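Local coordinates for uncharacterized protein (Porphyromonas gingivalis, PDB 1ZBS), which is of unknown function but is probably a sugar kinase of the ASKHA superfamily, perhaps phosphorylating N-acetylglucosamine, at residues 40-43 / 44-48; 182-186 / 187-191. All coordinates share one frame; numbering follows the deposited sequence.

Both interactions are local, and they sit far apart: about 27 Å between centres and about 8 Å between nearest atoms, without touching. Interaction 1 joins successive turns of helix 38-53, where buried Ile41, Ala44 and Leu45 form one side while Asp42 and Arg46 meet by charge alone; Leu45 also packs on helix 75-85 of the same chain. Interaction 2 joins the last turn of helix 179-188 to the loop that follows and is mostly a surface contact, with Val186 as its buried member. Its chemistry is more aromatic, centred on Tyr187, and it differs further in reaching the second subunit, which no residue of interaction 1 does.

Interaction 1. Residues 40-43 / 44-48; sequences EIDT and ALRSE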
loop_
_atom_site.group_PDB
_atom_site.type_symbol
_atom_site.label_atom_id
_atom_site.label_comp_id
_atom_site.label_asym_id
_atom_site.label_seq_id
_atom_site.Cartn_x
_atom_site.Cartn_y
_atom_site.Cartn_z
ATOM N N GLU A 40 23.175 -15.594 0.710
ATOM C CA GLU A 40 21.808 -15.986 1.053
ATOM C C GLU A 40 21.127 -16.524 -0.205
ATOM O O GLU A 40 20.027 -17.070 -0.141
ATOM C CB GLU A 40 21.016 -14.808 1.635
ATOM C CG GLU A 40 20.408 -13.869 0.622
ATOM C CD GLU A 40 19.368 -12.956 1.249
ATOM O OE1 GLU A 40 18.375 -13.487 1.809
ATOM O OE2 GLU A 40 19.545 -11.711 1.191
ATOM N N ILE A 41 21.794 -16.360 -1.348
ATOM C CA ILE A 41 21.287 -16.871 -2.624
ATOM C C ILE A 41 22.279 -17.918 -3.130
ATOM O O ILE A 41 21.977 -18.714 -4.025
ATOM C CB ILE A 41 21.154 -15.750 -3.702
ATOM C CG1 ILE A 41 20.429 -16.308 -4.931
ATOM C CG2 ILE A 41 22.538 -15.253 -4.137
ATOM C CD1 ILE A 41 19.132 -17.044 -4.590
ATOM N N ASP A 42 23.470 -17.904 -2.532
ATOM C CA ASP A 42 24.546 -18.834 -2.878
ATOM C C ASP A 42 24.172 -20.188 -2.290
ATOM O O ASP A 42 24.754 -21.221 -2.627
ATOM C CB ASP A 42 25.856 -18.357 -2.249
ATOM C CG ASP A 42 27.061 -18.675 -3.095
ATOM O OD1 ASP A 42 27.181 -18.116 -4.210
ATOM O OD2 ASP A 42 27.900 -19.489 -2.645
ATOM N N THR A 43 23.193 -20.160 -1.393
ATOM C CA THR A 43 22.718 -21.364 -0.746
ATOM C C THR A 43 21.593 -21.997 -1.548
ATOM O O THR A 43 21.504 -23.227 -1.660
ATOM C CB THR A 43 22.221 -21.062 0.684
ATOM O OG1 THR A 43 21.247 -22.044 1.072
ATOM C CG2 THR A 43 21.613 -19.671 0.748
ATOM N N ALA A 44 20.738 -21.154 -2.114
ATOM C CA ALA A 44 19.618 -21.638 -2.921
ATOM C C ALA A 44 20.135 -22.272 -4.209
ATOM O O ALA A 44 19.574 -23.252 -4.706
ATOM C CB ALA A 44 18.677 -20.487 -3.249
ATOM N N LEU A 45 21.213 -21.705 -4.740
ATOM C CA LEU A 45 21.812 -22.205 -5.967
ATOM C C LEU A 45 22.291 -23.647 -5.839
ATOM O O LEU A 45 21.979 -24.486 -6.685
ATOM C CB LEU A 45 22.982 -21.310 -6.390
ATOM C CG LEU A 45 22.739 -20.310 -7.524
ATOM C CD1 LEU A 45 21.478 -19.513 -7.257
ATOM C CD2 LEU A 45 23.945 -19.378 -7.652
ATOM N N ARG A 46 23.032 -23.943 -4.776
ATOM C CA ARG A 46 23.556 -25.289 -4.594
ATOM C C ARG A 46 22.777 -26.193 -3.649
ATOM O O ARG A 46 23.316 -27.179 -3.148
ATOM C CB ARG A 46 25.029 -25.223 -4.168
ATOM C CG ARG A 46 25.328 -24.367 -2.949
ATOM C CD ARG A 46 26.737 -23.794 -3.070
ATOM N NE ARG A 46 27.202 -23.112 -1.865
ATOM C CZ ARG A 46 28.309 -22.375 -1.812
ATOM N NH1 ARG A 46 28.669 -21.792 -0.676
ATOM N NH2 ARG A 46 29.052 -22.205 -2.897
ATOM N N SER A 47 21.511 -25.867 -3.413
ATOM C CA SER A 47 20.667 -26.678 -2.540
ATOM C C SER A 47 19.324 -26.883 -3.223
ATOM O O SER A 47 18.559 -27.780 -2.867
ATOM C CB SER A 47 20.449 -25.985 -1.192
ATOM O OG SER A 47 19.576 -24.876 -1.324
ATOM N N GLU A 48 19.053 -26.043 -4.219
ATOM C CA GLU A 48 17.806 -26.115 -4.965
ATOM C C GLU A 48 18.060 -26.252 -6.460
ATOM O O GLU A 48 17.390 -27.025 -7.144
ATOM C CB GLU A 48 16.965 -24.860 -4.705
ATOM C CG GLU A 48 16.648 -24.608 -3.235
ATOM C CD GLU A 48 15.767 -23.386 -3.019
ATOM O OE1 GLU A 48 14.595 -23.402 -3.451
ATOM O OE2 GLU A 48 16.249 -22.406 -2.415
#
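Arg46 reaches back over the preceding turn to Asp42. From CB, its CG lies between the backbone N and the carbonyl carbon (chi1 54°), which turns the chain toward residue 42: Arg46 CG comes to 3.2 Å from Asp42 O and CD follows at 3.3 Å from Asp42 O. The chain then runs extended to NE, close to the same oxygen but at an angle too poor for a hydrogen bond. At the tip, Asp42 OD2 sits over one face of the guanidinium, 3.0 Å from Arg46 NH2 and almost equally near CZ and NH1. OD2 is well out of the guanidinium plane and no N-H points at it, so the salt bridge rests on charge alone; the carboxylate and guanidinium planes are 76° apart. This i to i+4 pair lies along helix 38-53, sparsely hydrogen-bonded over 40-43 and widening into a pi-type turn at 45-48. The regular bond Leu45 N to Ile41 O persists at 3.2 Å (N-H...O 153°). Ser47 OG donates to Thr43 O at 2.6 Å, whereas Ser47 N is poorly angled toward that carbonyl. On the buried side, Ile41 CD1 touches Ala44 CB at 3.7 Å and Ile41 CG1 meets Leu45 CD1, while Leu45 also packs on Ala81 and Met85 of helix 75-85.

Interaction 2. Residues 182-186 / 187-191; sequences IIESV and YRKPF
Ile183 meets Tyr187 one turn on through both branches: Ile183 CG2 lies 3.6 Å from Tyr187 CD2, and Ile183 CD1 is 3.6 Å from Tyr187 CE2. The carbonyl of Ile183 takes the Tyr187 N-H, Ile183 O to Tyr187 N 2.8 Å (N-H...O 161°), and also sits at the ring edge, near its plane. Glu184 accepts Arg188 N with its backbone O, and the backbone N of Glu184 lies over one face of the Arg188 guanidinium. Its side chain, extended beyond CG, sends Glu184 OE2 to Lys189 NZ at 3.3 Å, a weak hydrogen bond within a salt bridge; the lysine chain bends at chi2 (66°) to reach it. At Ser185 the carbonyl receives no backbone N-H from Lys189, which has left the helix; a water donates to Ser185 O at 2.8 Å and to Pro190 O at 2.9 Å, bridging helix and loop. Val186 CG1 lies over a face of the Tyr187 ring, 3.7 Å from its centroid and 16° off the normal, a CH-pi contact. The Tyr187 hydroxyl is hydrogen-bonded to Leu137 O of the second subunit, and Ile183 and Val186 pack on Leu141 of that subunit. The arrangement is that of a helix C-terminus unwinding into a loop at a dimer interface, just before helix 192-197.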
loop_
_atom_site.group_PDB
_atom_site.type_symbol
_atom_site.label_atom_id
_atom_site.label_comp_id
_atom_site.label_asym_id
_atom_site.label_seq_id
_atom_site.Cartn_x
_atom_site.Cartn_y
_atom_site.Cartn_z
ATOM N N ILE A 182 -5.671 -10.060 8.562
ATOM C CA ILE A 182 -5.321 -9.408 7.307
ATOM C C ILE A 182 -4.434 -8.184 7.587
ATOM O O ILE A 182 -3.397 -7.998 6.940
ATOM C CB ILE A 182 -6.604 -9.037 6.519
ATOM C CG1 ILE A 182 -7.322 -10.333 6.118
ATOM C CG2 ILE A 182 -6.267 -8.217 5.279
ATOM C CD1 ILE A 182 -8.640 -10.151 5.421
ATOM N N ILE A 183 -4.808 -7.375 8.575
ATOM C CA ILE A 183 -4.016 -6.198 8.932
ATOM C C ILE A 183 -2.611 -6.619 9.356
ATOM O O ILE A 183 -1.614 -6.028 8.932
ATOM C CB ILE A 183 -4.664 -5.406 10.090
ATOM C CG1 ILE A 183 -5.989 -4.811 9.627
ATOM C CG2 ILE A 183 -3.739 -4.280 10.550
ATOM C CD1 ILE A 183 -5.856 -3.925 8.419
ATOM N N GLU A 184 -2.543 -7.644 10.200
ATOM C CA GLU A 184 -1.266 -8.165 10.678
ATOM C C GLU A 184 -0.371 -8.606 9.500
ATOM O O GLU A 184 0.786 -8.187 9.407
ATOM C CB GLU A 184 -1.518 -9.332 11.661
ATOM C CG GLU A 184 -0.284 -10.190 12.005
ATOM C CD GLU A 184 -0.598 -11.371 12.924
ATOM O OE1 GLU A 184 -1.662 -12.027 12.740
ATOM O OE2 GLU A 184 0.229 -11.677 13.826
ATOM N N SER A 185 -0.908 -9.406 8.582
ATOM C CA SER A 185 -0.118 -9.885 7.436
ATOM C C SER A 185 0.286 -8.777 6.466
ATOM O O SER A 185 1.391 -8.780 5.929
ATOM C CB SER A 185 -0.890 -10.956 6.659
ATOM O OG SER A 185 -1.194 -12.061 7.491
ATOM N N VAL A 186 -0.619 -7.835 6.240
ATOM C CA VAL A 186 -0.352 -6.734 5.338
ATOM C C VAL A 186 0.638 -5.714 5.885
ATOM O O VAL A 186 1.542 -5.273 5.172
ATOM C CB VAL A 186 -1.669 -6.017 4.964
ATOM C CG1 VAL A 186 -1.380 -4.718 4.234
ATOM C CG2 VAL A 186 -2.516 -6.924 4.079
ATOM N N TYR A 187 0.503 -5.362 7.158
ATOM C CA TYR A 187 1.372 -4.345 7.747
ATOM C C TYR A 187 2.524 -4.799 8.644
ATOM O O TYR A 187 3.463 -4.039 8.843
ATOM C CB TYR A 187 0.499 -3.347 8.518
ATOM C CG TYR A 187 -0.593 -2.720 7.677
ATOM C CD1 TYR A 187 -0.355 -1.554 6.945
ATOM C CD2 TYR A 187 -1.869 -3.289 7.618
ATOM C CE1 TYR A 187 -1.363 -0.970 6.178
ATOM C CE2 TYR A 187 -2.884 -2.712 6.856
ATOM C CZ TYR A 187 -2.620 -1.551 6.139
ATOM O OH TYR A 187 -3.608 -0.967 5.377
ATOM N N ARG A 188 2.470 -6.020 9.172
ATOM C CA ARG A 188 3.527 -6.482 10.074
ATOM C C ARG A 188 4.141 -7.840 9.734
ATOM O O ARG A 188 4.780 -8.478 10.572
ATOM C CB ARG A 188 2.997 -6.522 11.514
ATOM C CG ARG A 188 3.280 -5.268 12.328
ATOM C CD ARG A 188 2.011 -4.492 12.683
ATOM N NE ARG A 188 0.938 -5.356 13.191
ATOM C CZ ARG A 188 -0.322 -4.952 13.357
ATOM N NH1 ARG A 188 -1.241 -5.802 13.807
ATOM N NH2 ARG A 188 -0.661 -3.696 13.073
ATOM N N LYS A 189 3.948 -8.273 8.499
ATOM C CA LYS A 189 4.465 -9.550 8.047
ATOM C C LYS A 189 5.281 -9.312 6.789
ATOM O O LYS A 189 5.002 -8.394 6.029
ATOM C CB LYS A 189 3.304 -10.481 7.719
ATOM C CG LYS A 189 3.307 -11.788 8.464
ATOM C CD LYS A 189 3.096 -11.584 9.945
ATOM C CE LYS A 189 3.082 -12.927 10.659
ATOM N NZ LYS A 189 2.838 -12.789 12.118
ATOM N N PRO A 190 6.305 -10.139 6.555
ATOM C CA PRO A 190 7.162 -10.013 5.371
ATOM C C PRO A 190 6.427 -10.408 4.088
ATOM O O PRO A 190 5.506 -11.221 4.116
ATOM C CB PRO A 190 8.323 -10.948 5.691
ATOM C CG PRO A 190 7.662 -12.013 6.505
ATOM C CD PRO A 190 6.785 -11.217 7.436
ATOM N N PHE A 191 6.841 -9.809 2.975
ATOM C CA PHE A 191 6.256 -10.062 1.659
ATOM C C PHE A 191 4.746 -9.856 1.634
ATOM O O PHE A 191 3.994 -10.736 1.224
ATOM C CB PHE A 191 6.618 -11.481 1.195
ATOM C CG PHE A 191 8.099 -11.700 1.046
ATOM C CD1 PHE A 191 8.820 -11.033 0.055
ATOM C CD2 PHE A 191 8.784 -12.524 1.929
ATOM C CE1 PHE A 191 10.206 -11.180 -0.048
ATOM C CE2 PHE A 191 10.172 -12.679 1.837
ATOM C CZ PHE A 191 10.883 -12.004 0.847
HETATM O O HOH W 1 2.648 -10.883 4.663
#